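Superoxide dismutase [Ni] (Streptomyces coelicolor, PDB 1T6U) catalyses the disproportionation of two superoxide radicals to hydrogen peroxide and dioxygen, as a nickel-dependent homohexamer. Local coordinates at residues A[43-48]-A[87-92]; A[20-25]-A[96-101]. The protein carries 1 engineered substitution. One frame throughout, in Å; residues are numbered along the deposited sequence.

Interaction 1. Residues A[43-48]-A[87-92]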
loop_
_atom_site.group_PDB
_atom_site.type_symbol
_atom_site.label_atom_id
_atom_site.label_comp_id
_atom_site.label_asym_id
_atom_site.label_seq_id
_atom_site.Cartn_x
_atom_site.Cartn_y
_atom_site.Cartn_z
ATOM N N ILE A 43 -7.518 -10.017 -8.568
ATOM C CA ILE A 43 -7.657 -8.660 -9.106
ATOM C C ILE A 43 -9.021 -8.077 -8.820
ATOM O O ILE A 43 -9.156 -6.888 -8.466
ATOM C CB ILE A 43 -7.312 -8.741 -10.616
ATOM C CG1 ILE A 43 -5.792 -8.941 -10.769
ATOM C CG2 ILE A 43 -7.819 -7.578 -11.408
ATOM C CD1 ILE A 43 -5.316 -9.277 -12.152
ATOM N N LYS A 44 -10.050 -8.889 -9.000
ATOM C CA LYS A 44 -11.411 -8.454 -8.712
ATOM C C LYS A 44 -11.474 -7.940 -7.287
ATOM O O LYS A 44 -12.086 -6.902 -6.983
ATOM C CB LYS A 44 -12.392 -9.621 -8.922
ATOM C CG LYS A 44 -13.833 -9.273 -8.545
ATOM C CD LYS A 44 -14.860 -10.207 -9.177
ATOM C CE LYS A 44 -14.721 -11.662 -8.806
ATOM N NZ LYS A 44 -15.088 -11.835 -7.383
ATOM N N GLU A 45 -10.834 -8.669 -6.381
ATOM C CA GLU A 45 -10.893 -8.252 -4.975
ATOM C C GLU A 45 -10.258 -6.891 -4.769
ATOM O O GLU A 45 -10.787 -6.025 -4.050
ATOM C CB GLU A 45 -10.222 -9.319 -4.097
ATOM C CG GLU A 45 -10.591 -9.331 -2.628
ATOM C CD GLU A 45 -11.940 -9.954 -2.339
ATOM O OE1 GLU A 45 -12.553 -10.573 -3.222
ATOM O OE2 GLU A 45 -12.410 -9.833 -1.186
ATOM N N GLN A 46 -9.129 -6.664 -5.424
ATOM C CA GLN A 46 -8.418 -5.389 -5.327
ATOM C C GLN A 46 -9.197 -4.241 -5.930
ATOM O O GLN A 46 -9.281 -3.167 -5.329
ATOM C CB GLN A 46 -7.062 -5.524 -6.038
ATOM C CG GLN A 46 -6.069 -6.446 -5.375
ATOM C CD GLN A 46 -4.867 -6.852 -6.182
ATOM O OE1 GLN A 46 -4.832 -6.791 -7.409
ATOM N NE2 GLN A 46 -3.799 -7.358 -5.587
ATOM N N ARG A 47 -9.744 -4.437 -7.131
ATOM C CA ARG A 47 -10.418 -3.301 -7.759
ATOM C C ARG A 47 -11.698 -2.946 -7.017
ATOM O O ARG A 47 -12.024 -1.772 -6.879
ATOM C CB ARG A 47 -10.661 -3.578 -9.245
ATOM C CG ARG A 47 -9.503 -4.058 -10.057
ATOM C CD ARG A 47 -8.133 -3.518 -9.723
ATOM N NE ARG A 47 -7.948 -2.103 -9.993
ATOM C CZ ARG A 47 -6.773 -1.491 -10.052
ATOM N NH1 ARG A 47 -5.629 -2.140 -9.866
ATOM N NH2 ARG A 47 -6.706 -0.185 -10.311
ATOM N N ALA A 48 -12.396 -3.982 -6.517
ATOM C CA ALA A 48 -13.627 -3.763 -5.756
ATOM C C ALA A 48 -13.311 -2.970 -4.489
ATOM O O ALA A 48 -14.048 -2.064 -4.110
ATOM C CB ALA A 48 -14.287 -5.070 -5.436
ATOM N N ALA A 87 -20.730 -7.618 -2.297
ATOM C CA ALA A 87 -21.357 -8.765 -2.965
ATOM C C ALA A 87 -20.658 -9.092 -4.272
ATOM O O ALA A 87 -20.516 -10.270 -4.626
ATOM C CB ALA A 87 -22.828 -8.497 -3.211
ATOM N N ALA A 88 -20.200 -8.081 -5.001
ATOM C CA ALA A 88 -19.440 -8.321 -6.240
ATOM C C ALA A 88 -18.107 -8.973 -5.940
ATOM O O ALA A 88 -17.639 -9.865 -6.651
ATOM C CB ALA A 88 -19.242 -7.024 -7.016
ATOM N N LYS A 89 -17.416 -8.560 -4.889
ATOM C CA LYS A 89 -16.221 -9.302 -4.439
ATOM C C LYS A 89 -16.516 -10.781 -4.291
ATOM O O LYS A 89 -15.709 -11.606 -4.732
ATOM C CB LYS A 89 -15.642 -8.836 -3.080
ATOM C CG LYS A 89 -14.932 -7.494 -3.112
ATOM C CD LYS A 89 -14.424 -7.206 -1.695
ATOM C CE LYS A 89 -13.667 -5.879 -1.584
ATOM N NZ LYS A 89 -13.115 -5.665 -0.210
ATOM N N GLY A 90 -17.627 -11.120 -3.672
ATOM C CA GLY A 90 -17.973 -12.482 -3.394
ATOM C C GLY A 90 -18.442 -13.311 -4.571
ATOM O O GLY A 90 -18.647 -14.510 -4.378
ATOM N N SER A 91 -18.656 -12.725 -5.735
ATOM C CA SER A 91 -19.300 -13.304 -6.880
ATOM C C SER A 91 -18.494 -13.221 -8.166
ATOM O O SER A 91 -17.762 -12.295 -8.413
ATOM C CB SER A 91 -20.666 -12.632 -7.120
ATOM O OG SER A 91 -21.394 -13.269 -8.159
ATOM N N LYS A 92 -18.707 -14.261 -8.999
ATOM C CA LYS A 92 -18.237 -14.318 -10.372
ATOM C C LYS A 92 -19.278 -13.750 -11.344
ATOM O O LYS A 92 -18.961 -13.539 -12.524
ATOM C CB LYS A 92 -17.874 -15.754 -10.747
ATOM C CG LYS A 92 -16.687 -16.299 -9.955
ATOM C CD LYS A 92 -16.511 -17.810 -10.053
ATOM C CE LYS A 92 -16.547 -18.351 -11.443
ATOM N NZ LYS A 92 -16.576 -19.829 -11.497
HETATM O O HOH W 1 -11.568 -7.965 0.546
#
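The carboxylate of Glu45 carries the aliphatic run of Lys89 over one of its faces, the two side chains crossing at about a right angle. Lys89 CD comes to 3.3 Å from Glu45 OE2, and Lys89 CB to 3.5 Å from OE1. The oxygens themselves turn to other partners: OE1 pairs with Arg39 of a second subunit, while OE2 accepts a hydrogen bond from a water that in turn accepts one from Lys89 NZ at 2.9 Å. The charges of Glu45 and Lys89 therefore meet through solvent, and the ammonium of Lys89 has direct salt bridges to Glu49 and to Asp3 of a fourth subunit. Ala48 presses its methyl on the same chain, CB lying a tight 3.4 Å from Lys89 CG. Lys44 works at the other flank. Its chain leaves with CG anti to the backbone N, then bends at chi3 (60°) and chi4, which curls the ammonium round toward the backbone carbonyls of Ala88 and Ser91. NZ donates to Ser91 O at 2.9 Å from above the carbonyl plane, 51° out of it, and more weakly to Ala88 O; Lys89 O is only 2.7 Å from NZ, but at an angle too poor for a bond. His35 of the second subunit also hydrogen-bonds to NZ. The positive charge probably offsets the partial negative charge of these carbonyls. This is a buried contact between helices 34-62 and 74-89 of a four-helix bundle, set where subunits of the nickel superoxide dismutase hexamer meet.

Interaction 2. Residues A[20-25]-A[96-101]; sequences SVKAVQ and TGQKAL
Lys22 lies against Gly97 in a close antiparallel helix pair, where the first long helix of the chain, 12-30, packs on the last, 94-115. The axes of the two segments approach to 8.4 Å at 166°, and Gly97 makes the closeness possible: its CA is 4.5 Å from the CA of Lys22, with no side chain on Gly97 to keep the backbones apart. The bare backbone also receives the amide of Gln25. With CG anti to its own carbonyl carbon and the chain extended beyond, Gln25 runs across to the opposite helix and meets it with both polar atoms. OE1 takes a weak, bent bond from Gly97 N at 3.1 Å, while NE2 donates to Thr96 OG1 at 2.9 Å, a partner tilted 30° from the amide plane. Thr96 OG1 is also bonded to Asp93 O, so its hydroxyl joins Gln25 to the residue just before helix 94-115. In the four-helix bundle these two helices are neighbours, and Val21, Gln25 and Thr96 all reach Ala88 of helix 74-89 on the inner side. On the outer side Lys22 stretches fully extended across the groove; it crosses the Leu101 side chain at about a right angle, with Lys22 CD 4.0 Å from Leu101 CD1. Its NZ donates to Gln98 OE1 at 2.8 Å, in the carbonyl plane and with a C=O...donor angle of 149°. Asp102 holds the other end of that amide through NE2, which helps fix which way the group is turned. A methionine in place of Lys22 would probably leave Gln98 OE1 without its donor and the amide held from one end alone. Behind helix 12-30, Ser20 and Ala23 pack on Cys6, a nickel ligand, of a third subunit.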
loop_
_atom_site.group_PDB
_atom_site.type_symbol
_atom_site.label_atom_id
_atom_site.label_comp_id
_atom_site.label_asym_id
_atom_site.label_seq_id
_atom_site.Cartn_x
_atom_site.Cartn_y
_atom_site.Cartn_z
ATOM N N SER A 20 -14.170 -2.326 -14.155
ATOM C CA SER A 20 -13.171 -3.383 -14.241
ATOM C C SER A 20 -13.649 -4.619 -13.462
ATOM O O SER A 20 -13.466 -5.736 -13.947
ATOM C CB SER A 20 -11.763 -2.830 -13.911
ATOM O OG SER A 20 -11.669 -2.858 -12.548
ATOM N N VAL A 21 -14.311 -4.471 -12.307
ATOM C CA VAL A 21 -14.863 -5.622 -11.621
ATOM C C VAL A 21 -15.810 -6.407 -12.546
ATOM O O VAL A 21 -15.704 -7.634 -12.666
ATOM C CB VAL A 21 -15.547 -5.175 -10.332
ATOM C CG1 VAL A 21 -16.364 -6.269 -9.678
ATOM C CG2 VAL A 21 -14.532 -4.720 -9.288
ATOM N N LYS A 22 -16.764 -5.718 -13.171
ATOM C CA LYS A 22 -17.705 -6.405 -14.038
ATOM C C LYS A 22 -17.022 -7.094 -15.209
ATOM O O LYS A 22 -17.353 -8.216 -15.595
ATOM C CB LYS A 22 -18.737 -5.416 -14.597
ATOM C CG LYS A 22 -19.813 -6.124 -15.393
ATOM C CD LYS A 22 -20.868 -5.172 -15.979
ATOM C CE LYS A 22 -21.816 -6.018 -16.811
ATOM N NZ LYS A 22 -22.689 -5.271 -17.758
ATOM N N ALA A 23 -16.041 -6.397 -15.763
ATOM C CA ALA A 23 -15.271 -6.959 -16.869
ATOM C C ALA A 23 -14.534 -8.229 -16.448
ATOM O O ALA A 23 -14.512 -9.214 -17.201
ATOM C CB ALA A 23 -14.288 -5.958 -17.441
ATOM N N VAL A 24 -13.935 -8.227 -15.286
ATOM C CA VAL A 24 -13.286 -9.415 -14.742
ATOM C C VAL A 24 -14.276 -10.549 -14.577
ATOM O O VAL A 24 -13.996 -11.689 -14.973
ATOM C CB VAL A 24 -12.547 -9.083 -13.435
ATOM C CG1 VAL A 24 -12.017 -10.353 -12.780
ATOM C CG2 VAL A 24 -11.378 -8.149 -13.713
ATOM N N GLN A 25 -15.445 -10.268 -14.026
ATOM C CA GLN A 25 -16.479 -11.288 -13.891
ATOM C C GLN A 25 -16.847 -11.865 -15.263
ATOM O O GLN A 25 -16.932 -13.091 -15.383
ATOM C CB GLN A 25 -17.710 -10.731 -13.167
ATOM C CG GLN A 25 -17.421 -10.323 -11.738
ATOM C CD GLN A 25 -18.538 -9.557 -11.064
ATOM O OE1 GLN A 25 -19.168 -8.684 -11.675
ATOM N NE2 GLN A 25 -18.742 -9.846 -9.774
ATOM N N THR A 96 -23.707 -8.907 -10.609
ATOM C CA THR A 96 -23.368 -8.317 -9.311
ATOM C C THR A 96 -22.508 -7.080 -9.559
ATOM O O THR A 96 -22.732 -6.045 -8.928
ATOM C CB THR A 96 -22.688 -9.256 -8.309
ATOM O OG1 THR A 96 -21.413 -9.732 -8.772
ATOM C CG2 THR A 96 -23.571 -10.471 -8.064
ATOM N N GLY A 97 -21.540 -7.176 -10.465
ATOM C CA GLY A 97 -20.830 -5.951 -10.818
ATOM C C GLY A 97 -21.769 -4.912 -11.417
ATOM O O GLY A 97 -21.589 -3.711 -11.156
ATOM N N GLN A 98 -22.749 -5.336 -12.208
ATOM C CA GLN A 98 -23.635 -4.338 -12.805
ATOM C C GLN A 98 -24.509 -3.662 -11.763
ATOM O O GLN A 98 -24.823 -2.471 -11.817
ATOM C CB GLN A 98 -24.477 -5.029 -13.872
ATOM C CG GLN A 98 -25.424 -4.036 -14.550
ATOM C CD GLN A 98 -24.656 -2.953 -15.267
ATOM O OE1 GLN A 98 -23.752 -3.308 -16.054
ATOM N NE2 GLN A 98 -24.982 -1.679 -15.034
ATOM N N LYS A 99 -24.954 -4.424 -10.759
ATOM C CA LYS A 99 -25.728 -3.864 -9.645
ATOM C C LYS A 99 -24.902 -2.809 -8.909
ATOM O O LYS A 99 -25.426 -1.709 -8.611
ATOM C CB LYS A 99 -26.216 -4.916 -8.641
ATOM C CG LYS A 99 -27.235 -4.293 -7.683
ATOM C CD LYS A 99 -27.791 -5.316 -6.740
ATOM C CE LYS A 99 -28.921 -4.793 -5.865
ATOM N NZ LYS A 99 -29.256 -5.659 -4.686
ATOM N N ALA A 100 -23.630 -3.061 -8.625
ATOM C CA ALA A 100 -22.794 -1.981 -8.096
ATOM C C ALA A 100 -22.702 -0.782 -9.021
ATOM O O ALA A 100 -22.741 0.369 -8.540
ATOM C CB ALA A 100 -21.425 -2.594 -7.767
ATOM N N LEU A 101 -22.565 -0.975 -10.316
ATOM C CA LEU A 101 -22.571 0.153 -11.263
ATOM C C LEU A 101 -23.855 0.938 -11.246
ATOM O O LEU A 101 -23.854 2.185 -11.356
ATOM C CB LEU A 101 -22.303 -0.364 -12.695
ATOM C CG LEU A 101 -20.814 -0.711 -12.947
ATOM C CD1 LEU A 101 -20.702 -1.605 -14.172
ATOM C CD2 LEU A 101 -19.950 0.540 -13.071
#

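In the fold
The centres of the two interactions lie 8 Å apart on the same side of the chain's centre, and together they involve all four long helices of the bundle. Along the chain the order is 20-25, 43-48, 87-92, 96-101, with the segments of interaction 1 falling between those of interaction 2. Helices 12-30 and 34-62 are consecutive, as are 74-89 and 94-115. The contacts meet at segment 87-92, just past its helical part: Ser91 O probably accepts a hydrogen bond from Gln25 NE2 at 3.0 Å, and Ser91 CB packs on Thr96 OG1. This segment thus links both helix pairs, and both interactions also touch the third subunit, whose nickel-binding N-terminal residues pack against them.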